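Local coordinates for conserved Archaeal protein (Sulfolobus acidocaldarius, PDB 3ATR) that reduces the double bonds of geranylgeranyl chains in archaeal membrane phospholipids, using FAD, to give saturated phytanyl lipids, at residues P275-A280 / E422-Y427; M279-I284 / G329-N334. All blocks are in the same frame, centred on the assembly; numbering follows the deposited sequence.

Interaction 1: P275-A280 / E422-Y427; sequences PLYTMA and ELYLNY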
ATOM      1  N   PRO A 275       7.746  -2.778   4.735  1.00 18.61           N
ATOM      2  CA  PRO A 275       8.220  -1.599   4.008  1.00 17.00           C
ATOM      3  C   PRO A 275       9.755  -1.619   3.688  1.00 16.69           C
ATOM      4  O   PRO A 275      10.481  -2.478   4.151  1.00 17.51           O
ATOM      5  CB  PRO A 275       7.913  -0.444   4.983  1.00 19.10           C
ATOM      6  CG  PRO A 275       7.808  -1.099   6.364  1.00 19.53           C
ATOM      7  CD  PRO A 275       7.370  -2.516   6.153  1.00 18.12           C
ATOM      8  N   LEU A 276      10.225  -0.659   2.918  1.00 17.39           N
ATOM      9  CA  LEU A 276      11.691  -0.462   2.764  1.00 19.83           C
ATOM     10  C   LEU A 276      12.396  -0.565   4.103  1.00 19.32           C
ATOM     11  O   LEU A 276      11.915   0.028   5.105  1.00 19.78           O
ATOM     12  CB  LEU A 276      11.971   0.923   2.190  1.00 20.57           C
ATOM     13  CG  LEU A 276      11.987   1.306   0.717  1.00 25.84           C
ATOM     14  CD1 LEU A 276      12.603   2.678   0.548  1.00 24.35           C
ATOM     15  CD2 LEU A 276      12.738   0.276  -0.126  1.00 22.24           C
ATOM     16  N   TYR A 277      13.512  -1.297   4.188  1.00 19.56           N
ATOM     17  CA  TYR A 277      14.149  -1.456   5.477  1.00 19.53           C
ATOM     18  C   TYR A 277      14.490  -0.136   6.158  1.00 19.11           C
ATOM     19  O   TYR A 277      14.429  -0.025   7.383  1.00 20.87           O
ATOM     20  CB  TYR A 277      15.423  -2.303   5.377  1.00 21.31           C
ATOM     21  CG  TYR A 277      15.072  -3.778   5.145  1.00 25.18           C
ATOM     22  CD1 TYR A 277      14.334  -4.487   6.103  1.00 28.89           C
ATOM     23  CD2 TYR A 277      15.523  -4.458   4.005  1.00 27.45           C
ATOM     24  CE1 TYR A 277      14.010  -5.858   5.919  1.00 31.19           C
ATOM     25  CE2 TYR A 277      15.214  -5.840   3.822  1.00 31.08           C
ATOM     26  CZ  TYR A 277      14.463  -6.515   4.782  1.00 31.97           C
ATOM     27  OH  TYR A 277      14.163  -7.871   4.616  1.00 33.60           O
ATOM     28  N   THR A 278      14.886   0.837   5.370  1.00 17.57           N
ATOM     29  CA  THR A 278      14.865   2.237   5.831  1.00 17.06           C
ATOM     30  C   THR A 278      14.123   3.062   4.793  1.00 15.95           C
ATOM     31  O   THR A 278      14.316   2.856   3.594  1.00 16.72           O
ATOM     32  CB  THR A 278      16.271   2.864   6.098  1.00 17.05           C
ATOM     33  OG1 THR A 278      16.056   4.236   6.482  1.00 16.40           O
ATOM     34  CG2 THR A 278      17.115   2.861   4.877  1.00 16.32           C
ATOM     35  N   MET A 279      13.213   3.947   5.267  1.00 15.51           N
ATOM     36  CA  MET A 279      12.501   4.887   4.384  1.00 15.55           C
ATOM     37  C   MET A 279      13.165   6.250   4.391  1.00 15.61           C
ATOM     38  O   MET A 279      12.617   7.197   3.844  1.00 17.62           O
ATOM     39  CB  MET A 279      11.029   5.023   4.843  1.00 15.60           C
ATOM     40  CG  MET A 279      10.384   3.616   4.685  1.00 16.24           C
ATOM     41  SD  MET A 279       8.786   3.505   5.573  1.00 21.50           S
ATOM     42  CE  MET A 279       7.805   4.392   4.402  1.00 18.50           C
ATOM     43  N   ALA A 280      14.299   6.353   5.062  1.00 15.85           N
ATOM     44  CA  ALA A 280      15.055   7.617   5.127  1.00 15.62           C
ATOM     45  C   ALA A 280      16.520   7.372   4.860  1.00 15.66           C
ATOM     46  O   ALA A 280      17.088   6.360   5.324  1.00 16.86           O
ATOM     47  CB  ALA A 280      14.902   8.230   6.546  1.00 15.42           C
ATOM     48  N   GLU A 422       7.778  -7.998  16.985  1.00 29.86           N
ATOM     49  CA  GLU A 422       8.561  -7.454  18.084  1.00 32.75           C
ATOM     50  C   GLU A 422       9.886  -6.896  17.604  1.00 30.30           C
ATOM     51  O   GLU A 422      10.329  -5.866  18.093  1.00 30.78           O
ATOM     52  CB  GLU A 422       8.752  -8.504  19.163  1.00 36.13           C
ATOM     53  CG  GLU A 422       7.486  -8.714  19.992  1.00 43.13           C
ATOM     54  CD  GLU A 422       7.622  -9.853  20.989  1.00 52.14           C
ATOM     55  OE1 GLU A 422       8.774 -10.168  21.376  1.00 58.41           O
ATOM     56  OE2 GLU A 422       6.584 -10.420  21.408  1.00 55.12           O
ATOM     57  N   LEU A 423      10.507  -7.581  16.648  1.00 28.74           N
ATOM     58  CA  LEU A 423      11.723  -7.094  15.952  1.00 27.97           C
ATOM     59  C   LEU A 423      11.555  -5.701  15.320  1.00 25.81           C
ATOM     60  O   LEU A 423      12.400  -4.799  15.497  1.00 23.77           O
ATOM     61  CB  LEU A 423      12.119  -8.115  14.889  1.00 29.27           C
ATOM     62  CG  LEU A 423      13.525  -8.105  14.310  1.00 32.13           C
ATOM     63  CD1 LEU A 423      14.548  -7.958  15.428  1.00 35.32           C
ATOM     64  CD2 LEU A 423      13.767  -9.391  13.498  1.00 32.11           C
ATOM     65  N   TYR A 424      10.419  -5.506  14.649  1.00 23.12           N
ATOM     66  CA  TYR A 424      10.086  -4.205  14.066  1.00 22.35           C
ATOM     67  C   TYR A 424       9.796  -3.153  15.113  1.00 23.82           C
ATOM     68  O   TYR A 424      10.233  -2.009  14.960  1.00 23.86           O
ATOM     69  CB  TYR A 424       8.916  -4.325  13.098  1.00 21.32           C
ATOM     70  CG  TYR A 424       9.407  -4.637  11.736  1.00 20.81           C
ATOM     71  CD1 TYR A 424       9.411  -3.657  10.757  1.00 19.31           C
ATOM     72  CD2 TYR A 424       9.945  -5.899  11.444  1.00 20.99           C
ATOM     73  CE1 TYR A 424       9.938  -3.922   9.473  1.00 19.76           C
ATOM     74  CE2 TYR A 424      10.471  -6.175  10.187  1.00 21.09           C
ATOM     75  CZ  TYR A 424      10.463  -5.158   9.226  1.00 20.53           C
ATOM     76  OH  TYR A 424      10.988  -5.432   7.975  1.00 21.80           O
ATOM     77  N   LEU A 425       9.091  -3.521  16.176  1.00 25.38           N
ATOM     78  CA  LEU A 425       8.905  -2.591  17.282  1.00 28.45           C
ATOM     79  C   LEU A 425      10.227  -2.250  18.010  1.00 29.28           C
ATOM     80  O   LEU A 425      10.270  -1.301  18.805  1.00 31.98           O
ATOM     81  CB  LEU A 425       7.813  -3.071  18.234  1.00 31.39           C
ATOM     82  CG  LEU A 425       6.422  -3.040  17.576  1.00 32.04           C
ATOM     83  CD1 LEU A 425       5.381  -3.580  18.531  1.00 39.16           C
ATOM     84  CD2 LEU A 425       6.063  -1.643  17.032  1.00 34.60           C
ATOM     85  N   ASN A 426      11.296  -3.000  17.727  1.00 28.31           N
ATOM     86  CA  ASN A 426      12.648  -2.688  18.249  1.00 28.70           C
ATOM     87  C   ASN A 426      13.524  -2.168  17.104  1.00 26.82           C
ATOM     88  O   ASN A 426      14.730  -2.429  17.012  1.00 25.08           O
ATOM     89  CB  ASN A 426      13.285  -3.909  18.942  1.00 33.05           C
ATOM     90  CG  ASN A 426      12.553  -4.316  20.212  1.00 38.26           C
ATOM     91  OD1 ASN A 426      12.168  -5.491  20.372  1.00 44.61           O
ATOM     92  ND2 ASN A 426      12.349  -3.362  21.124  1.00 40.72           N
ATOM     93  N   TYR A 427      12.898  -1.362  16.240  1.00 23.00           N
ATOM     94  CA  TYR A 427      13.563  -0.848  15.044  1.00 22.79           C
ATOM     95  C   TYR A 427      14.786  -0.082  15.572  1.00 23.48           C
ATOM     96  O   TYR A 427      14.696   0.568  16.580  1.00 23.96           O
ATOM     97  CB  TYR A 427      12.598   0.123  14.273  1.00 22.30           C
ATOM     98  CG  TYR A 427      13.179   0.556  12.948  1.00 20.54           C
ATOM     99  CD1 TYR A 427      12.990  -0.229  11.796  1.00 19.94           C
ATOM    100  CD2 TYR A 427      14.004   1.687  12.873  1.00 22.37           C
ATOM    101  CE1 TYR A 427      13.588   0.107  10.613  1.00 19.71           C
ATOM    102  CE2 TYR A 427      14.618   2.055  11.682  1.00 19.45           C
ATOM    103  CZ  TYR A 427      14.413   1.268  10.559  1.00 21.36           C
ATOM    104  OH  TYR A 427      14.987   1.619   9.357  1.00 20.36           O
TER
HETATM  105  O   HOH W   1      11.130  -3.095   6.585  1.00 25.39           O
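Y427 reaches Y277 because its chi1 of -173° sets CG opposite its own backbone N, sending the phenol out from the loop just after helix 410-425 to the 275-280 loop. Its hydroxyl donates to the backbone oxygen of the loop, Y427 OH to Y277 O at 2.6 Å. The donor lies in the carbonyl plane, on a lone pair, with a C=O...O angle of 142°, and the acceptor in turn sits in the plane of the Y427 ring, at its edge. The same hydroxyl rests beside T278, with Y427 OH 3.6 Å from T278 CA.

At Y277, chi1 of -73° keeps CG beside the backbone N, and its side chain crosses that of Y424 at about a right angle, Y277 CE1 meeting Y424 OH at 3.7 Å. One water, in the plane of the Y424 ring, bridges the segments, donating to P275 O at 2.6 Å and lying 2.7 Å from Y424 OH. Outside the pair, W437 packs edge-to-face with Y424 and Y427, and R274 bonds Y277 OH. The tyrosines thus fix the C-terminal end of helix 410-425 and the residues after it onto the buried connection from strand 261-271 to edge strand 280-281 of the Rossmann-type FAD-binding sheet.

Interaction 2: M279-I284 / G329-N334; sequences MAWNGI and GLWDMN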
ATOM      1  N   MET A 279      13.213   3.947   5.267  1.00 15.51           N
ATOM      2  CA  MET A 279      12.501   4.887   4.384  1.00 15.55           C
ATOM      3  C   MET A 279      13.165   6.250   4.391  1.00 15.61           C
ATOM      4  O   MET A 279      12.617   7.197   3.844  1.00 17.62           O
ATOM      5  CB  MET A 279      11.029   5.023   4.843  1.00 15.60           C
ATOM      6  CG  MET A 279      10.384   3.616   4.685  1.00 16.24           C
ATOM      7  SD  MET A 279       8.786   3.505   5.573  1.00 21.50           S
ATOM      8  CE  MET A 279       7.805   4.392   4.402  1.00 18.50           C
ATOM      9  N   ALA A 280      14.299   6.353   5.062  1.00 15.85           N
ATOM     10  CA  ALA A 280      15.055   7.617   5.127  1.00 15.62           C
ATOM     11  C   ALA A 280      16.520   7.372   4.860  1.00 15.66           C
ATOM     12  O   ALA A 280      17.088   6.360   5.324  1.00 16.86           O
ATOM     13  CB  ALA A 280      14.902   8.230   6.546  1.00 15.42           C
ATOM     14  N   TRP A 281      17.164   8.320   4.185  1.00 16.41           N
ATOM     15  CA  TRP A 281      18.612   8.307   4.092  1.00 15.15           C
ATOM     16  C   TRP A 281      19.091   9.750   3.961  1.00 15.49           C
ATOM     17  O   TRP A 281      18.291  10.668   4.171  1.00 16.54           O
ATOM     18  CB  TRP A 281      19.116   7.418   2.912  1.00 16.90           C
ATOM     19  CG  TRP A 281      20.564   6.922   3.224  1.00 17.33           C
ATOM     20  CD1 TRP A 281      21.708   7.217   2.504  1.00 19.84           C
ATOM     21  CD2 TRP A 281      20.986   6.093   4.328  1.00 17.67           C
ATOM     22  NE1 TRP A 281      22.786   6.591   3.081  1.00 18.73           N
ATOM     23  CE2 TRP A 281      22.387   5.943   4.221  1.00 20.46           C
ATOM     24  CE3 TRP A 281      20.319   5.497   5.414  1.00 20.26           C
ATOM     25  CZ2 TRP A 281      23.149   5.185   5.146  1.00 19.33           C
ATOM     26  CZ3 TRP A 281      21.074   4.737   6.352  1.00 18.36           C
ATOM     27  CH2 TRP A 281      22.483   4.591   6.197  1.00 22.31           C
ATOM     28  N   ASN A 282      20.361   9.979   3.622  1.00 16.11           N
ATOM     29  CA  ASN A 282      20.872  11.405   3.636  1.00 15.37           C
ATOM     30  C   ASN A 282      20.183  12.242   2.569  1.00 15.70           C
ATOM     31  O   ASN A 282      20.315  11.945   1.364  1.00 16.10           O
ATOM     32  CB  ASN A 282      22.403  11.423   3.410  1.00 15.60           C
ATOM     33  CG  ASN A 282      23.164  10.577   4.443  1.00 20.44           C
ATOM     34  OD1 ASN A 282      22.860  10.559   5.643  1.00 20.15           O
ATOM     35  ND2 ASN A 282      24.156   9.854   3.966  1.00 21.45           N
ATOM     36  N   GLY A 283      19.362  13.219   2.998  1.00 16.83           N
ATOM     37  CA  GLY A 283      18.670  14.100   2.096  1.00 15.39           C
ATOM     38  C   GLY A 283      17.374  13.579   1.477  1.00 15.66           C
ATOM     39  O   GLY A 283      16.855  14.214   0.577  1.00 16.23           O
ATOM     40  N   ILE A 284      16.855  12.450   1.980  1.00 15.45           N
ATOM     41  CA  ILE A 284      15.741  11.774   1.264  1.00 14.58           C
ATOM     42  C   ILE A 284      14.880  10.938   2.173  1.00 14.29           C
ATOM     43  O   ILE A 284      15.386  10.218   3.050  1.00 12.90           O
ATOM     44  CB  ILE A 284      16.263  10.931   0.037  1.00 15.06           C
ATOM     45  CG1 ILE A 284      15.063  10.288  -0.705  1.00 13.96           C
ATOM     46  CG2 ILE A 284      17.281   9.862   0.473  1.00 17.56           C
ATOM     47  CD1 ILE A 284      15.480   9.797  -2.158  1.00 17.16           C
ATOM     48  N   GLY A 329      19.309  12.424  11.050  1.00 17.94           N
ATOM     49  CA  GLY A 329      18.409  13.564  11.228  1.00 18.14           C
ATOM     50  C   GLY A 329      16.975  13.284  10.821  1.00 18.17           C
ATOM     51  O   GLY A 329      16.014  13.827  11.434  1.00 18.68           O
ATOM     52  N   LEU A 330      16.799  12.403   9.833  1.00 17.80           N
ATOM     53  CA  LEU A 330      15.454  12.074   9.327  1.00 17.74           C
ATOM     54  C   LEU A 330      14.947  10.741   9.906  1.00 17.46           C
ATOM     55  O   LEU A 330      13.921  10.240   9.472  1.00 17.52           O
ATOM     56  CB  LEU A 330      15.534  11.930   7.807  1.00 15.46           C
ATOM     57  CG  LEU A 330      15.885  13.292   7.138  1.00 16.80           C
ATOM     58  CD1 LEU A 330      16.407  13.073   5.681  1.00 14.62           C
ATOM     59  CD2 LEU A 330      14.643  14.214   7.175  1.00 16.17           C
ATOM     60  N   TRP A 331      15.655  10.160  10.857  1.00 17.44           N
ATOM     61  CA  TRP A 331      15.421   8.754  11.218  1.00 18.43           C
ATOM     62  C   TRP A 331      14.077   8.536  11.874  1.00 17.45           C
ATOM     63  O   TRP A 331      13.562   7.439  11.844  1.00 17.64           O
ATOM     64  CB  TRP A 331      16.487   8.277  12.169  1.00 19.08           C
ATOM     65  CG  TRP A 331      16.728   6.778  12.147  1.00 20.71           C
ATOM     66  CD1 TRP A 331      16.577   5.915  13.217  1.00 21.88           C
ATOM     67  CD2 TRP A 331      17.214   5.979  11.050  1.00 17.83           C
ATOM     68  NE1 TRP A 331      16.944   4.638  12.849  1.00 22.12           N
ATOM     69  CE2 TRP A 331      17.349   4.643  11.540  1.00 19.28           C
ATOM     70  CE3 TRP A 331      17.563   6.255   9.711  1.00 16.89           C
ATOM     71  CZ2 TRP A 331      17.792   3.598  10.739  1.00 19.51           C
ATOM     72  CZ3 TRP A 331      17.981   5.222   8.919  1.00 17.39           C
ATOM     73  CH2 TRP A 331      18.111   3.893   9.451  1.00 20.23           C
ATOM     74  N   ASP A 332      13.513   9.593  12.447  1.00 18.51           N
ATOM     75  CA  ASP A 332      12.201   9.450  13.070  1.00 20.92           C
ATOM     76  C   ASP A 332      11.091   9.050  12.080  1.00 18.88           C
ATOM     77  O   ASP A 332      10.034   8.543  12.486  1.00 18.89           O
ATOM     78  CB  ASP A 332      11.843  10.735  13.781  1.00 22.90           C
ATOM     79  CG  ASP A 332      11.603  10.506  15.210  1.00 34.51           C
ATOM     80  OD1 ASP A 332      12.571  10.790  15.972  1.00 42.23           O
ATOM     81  OD2 ASP A 332      10.475  10.005  15.554  1.00 37.81           O
ATOM     82  N   MET A 333      11.371   9.241  10.805  1.00 16.58           N
ATOM     83  CA  MET A 333      10.477   8.773   9.740  1.00 15.29           C
ATOM     84  C   MET A 333      10.266   7.263   9.951  1.00 15.97           C
ATOM     85  O   MET A 333       9.125   6.773   9.874  1.00 15.97           O
ATOM     86  CB  MET A 333      11.143   8.982   8.358  1.00 15.73           C
ATOM     87  CG  MET A 333      10.462   8.181   7.212  1.00 16.93           C
ATOM     88  SD  MET A 333       8.747   8.826   7.008  1.00 18.86           S
ATOM     89  CE  MET A 333       8.008   7.551   5.968  1.00 17.28           C
ATOM     90  N   ASN A 334      11.372   6.519  10.112  1.00 15.16           N
ATOM     91  CA  ASN A 334      11.269   5.092  10.329  1.00 16.81           C
ATOM     92  C   ASN A 334      10.557   4.749  11.624  1.00 17.72           C
ATOM     93  O   ASN A 334       9.688   3.875  11.643  1.00 18.48           O
ATOM     94  CB  ASN A 334      12.658   4.451  10.383  1.00 16.39           C
ATOM     95  CG  ASN A 334      13.369   4.457   9.064  1.00 18.75           C
ATOM     96  OD1 ASN A 334      14.602   4.770   8.997  1.00 19.74           O
ATOM     97  ND2 ASN A 334      12.664   4.109   8.020  1.00 14.45           N
TER
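M279 and M333 cross at about a right angle, and their methyl groups meet, M279 CE to M333 CE at 3.5 Å. They join a β-hairpin at the edge of the Rossmann-type FAD-binding sheet to the start of helix 332-355. The hairpin turns through a type II β turn from W281 to I284, closed by backbone bonds in both directions between those two residues; G283, with phi 82°, supplies the positive angle the turn needs.

M333 leaves the helix with CG anti to the backbone N (chi1 164°) and bends at chi2 (64°), which carries its methyl CE to that of M279, while C311, A312 and A315 of helix 302-322 also touch the side chain. An alanine in place of M333 would keep the CB contact with A280 but would probably leave a gap beside the M279 methyl and lose the packing on helix 302-322. A280 points toward the 329-334 segment, its CB 4.0 Å from L330 CB and 4.2 Å from M333 CB.

The two indoles lie side by side, pointing the same way. W331 CZ3 comes to the edge of the W281 ring, near its plane, 4.0 Å from W281 CZ3, while W331 NE1 is bonded to P428 O. L330 reaches across to the turn, one methyl beside both of its closing residues: L330 CD1 is 3.4 Å from W281 O and 3.8 Å from I284 N.

Both contacts are buried and share M279 and A280, so the chain leaving the 275-280 loop passes directly from interaction 1 into interaction 2. Their partners differ: the end of helix 410-425 and the residues after it in the first, the start of helix 332-355 in the second. Interaction 1 is largely polar, joining tyrosine hydroxyls to backbone oxygens directly or through water, and buries 190 Å². Interaction 2 buries 394 Å², mainly through apolar side chains, and reaches partly exposed W281 at the sheet edge. With centres 12 Å apart they also touch, Y427 CE2 packing 3.7 Å from W331 CZ2, so the residues after helix 410-425 and those leading into helix 332-355 meet beside T278.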